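Local coordinates for protein maleylpyruvate isomerase (Ralstonia sp., PDB 2V6K) that catalyses the glutathione-dependent isomerisation of maleylpyruvate to fumarylpyruvate, a step of naphthalene degradation, as a homodimeric zeta-class glutathione transferase, at residues 184-187 and 188-191. Numbering follows the deposited sequence.
Sequences TPYP and LIRA
The backbone oxygen of Tyr186 takes the amide of Arg190, N to O 2.9 Å, and the aliphatic start of the same arginine runs alongside it, with Arg190 CG 3.4 Å from Tyr186 O. The chain bends about its CG-CD bond (chi3 -82°), which turns the guanidinium back against the loop that leads into the helix. There NH2 of Arg190 donates to Thr184 O at 2.9 Å, an N-H...O angle of 158°, with the acceptor at the edge of the guanidinium and close to its plane. NE of Arg190 is bonded to the carbonyl of Leu183, so two loop carbonyls fix the rotation of the flat group. One face of it rests on Pro187, whose CA lies 3.4 Å from the plane, offset toward the rim. One residue further on, Ala191 N bonds to Pro187 O at 2.9 Å, repeating the i to i+4 pattern.

On another side of the turn, CB of Tyr186 meets CB of Ile189 at 3.9 Å. Ile189 reaches on to Phe140 of helix 125-149 and to Leu169 and Val173 of helix 164-178, while the phenol OH of Tyr186 bonds to Asp141. The carboxylate of Glu144, from helix 125-149, accepts the amides of Leu188 and Ile189, and its negative charge probably interacts favourably with the positive end of the helix dipole. The whole is a helix N-terminus, with Tyr186 as N-cap and proline at the first helical position, packing helix 187-196 against helices 125-149 and 164-178 within the all-helical C-terminal domain of the glutathione transferase fold.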
loop_
_atom_site.group_PDB
_atom_site.type_symbol
_atom_site.label_atom_id
_atom_site.label_comp_id
_atom_site.label_asym_id
_atom_site.label_seq_id
_atom_site.Cartn_x
_atom_site.Cartn_y
_atom_site.Cartn_z
ATOM N N THR A 184 -22.941 -7.737 -6.173
ATOM C CA THR A 184 -23.516 -8.082 -7.474
ATOM C C THR A 184 -22.721 -7.510 -8.664
ATOM O O THR A 184 -22.528 -8.213 -9.652
ATOM C CB THR A 184 -25.006 -7.686 -7.579
ATOM O OG1 THR A 184 -25.707 -8.170 -6.432
ATOM C CG2 THR A 184 -25.645 -8.282 -8.840
ATOM N N PRO A 185 -22.276 -6.235 -8.589
ATOM C CA PRO A 185 -21.539 -5.679 -9.732
ATOM C C PRO A 185 -20.187 -6.311 -10.055
ATOM O O PRO A 185 -19.578 -5.945 -11.064
ATOM C CB PRO A 185 -21.326 -4.215 -9.330
ATOM C CG PRO A 185 -22.402 -3.941 -8.337
ATOM C CD PRO A 185 -22.489 -5.206 -7.551
ATOM N N TYR A 186 -19.725 -7.240 -9.220
ATOM C CA TYR A 186 -18.372 -7.793 -9.354
ATOM C C TYR A 186 -18.369 -9.309 -9.532
ATOM O O TYR A 186 -17.819 -10.027 -8.702
ATOM C CB TYR A 186 -17.504 -7.374 -8.154
ATOM C CG TYR A 186 -17.708 -5.927 -7.791
ATOM C CD1 TYR A 186 -17.280 -4.916 -8.642
ATOM C CD2 TYR A 186 -18.355 -5.568 -6.611
ATOM C CE1 TYR A 186 -17.489 -3.591 -8.343
ATOM C CE2 TYR A 186 -18.564 -4.230 -6.294
ATOM C CZ TYR A 186 -18.125 -3.253 -7.168
ATOM O OH TYR A 186 -18.321 -1.922 -6.879
ATOM N N PRO A 187 -18.973 -9.806 -10.626
ATOM C CA PRO A 187 -19.034 -11.254 -10.804
ATOM C C PRO A 187 -17.671 -11.922 -10.962
ATOM O O PRO A 187 -17.508 -13.069 -10.549
ATOM C CB PRO A 187 -19.856 -11.414 -12.087
ATOM C CG PRO A 187 -19.653 -10.127 -12.825
ATOM C CD PRO A 187 -19.625 -9.097 -11.740
ATOM N N LEU A 188 -16.708 -11.221 -11.551
ATOM C CA LEU A 188 -15.398 -11.823 -11.766
ATOM C C LEU A 188 -14.668 -11.963 -10.439
ATOM O O LEU A 188 -14.081 -13.010 -10.155
ATOM C CB LEU A 188 -14.584 -11.045 -12.803
ATOM C CG LEU A 188 -15.226 -10.907 -14.197
ATOM C CD1 LEU A 188 -14.349 -10.077 -15.118
ATOM C CD2 LEU A 188 -15.556 -12.256 -14.842
ATOM N N ILE A 189 -14.749 -10.926 -9.610
ATOM C CA ILE A 189 -14.226 -10.986 -8.252
ATOM C C ILE A 189 -14.918 -12.094 -7.454
ATOM O O ILE A 189 -14.253 -12.878 -6.770
ATOM C CB ILE A 189 -14.362 -9.611 -7.549
ATOM C CG1 ILE A 189 -13.296 -8.646 -8.086
ATOM C CG2 ILE A 189 -14.255 -9.738 -6.033
ATOM C CD1 ILE A 189 -13.457 -7.203 -7.607
ATOM N N ARG A 190 -16.243 -12.185 -7.558
ATOM C CA ARG A 190 -16.967 -13.221 -6.826
ATOM C C ARG A 190 -16.518 -14.615 -7.263
ATOM O O ARG A 190 -16.362 -15.511 -6.428
ATOM C CB ARG A 190 -18.479 -13.050 -6.985
ATOM C CG ARG A 190 -19.045 -11.909 -6.137
ATOM C CD ARG A 190 -20.563 -11.847 -6.197
ATOM N NE ARG A 190 -21.085 -11.162 -7.387
ATOM C CZ ARG A 190 -21.647 -11.764 -8.432
ATOM N NH1 ARG A 190 -21.754 -13.090 -8.483
ATOM N NH2 ARG A 190 -22.106 -11.033 -9.444
ATOM N N ALA A 191 -16.278 -14.792 -8.562
ATOM C CA ALA A 191 -15.827 -16.086 -9.078
ATOM C C ALA A 191 -14.413 -16.421 -8.604
ATOM O O ALA A 191 -14.133 -17.567 -8.261
ATOM C CB ALA A 191 -15.919 -16.131 -10.590
#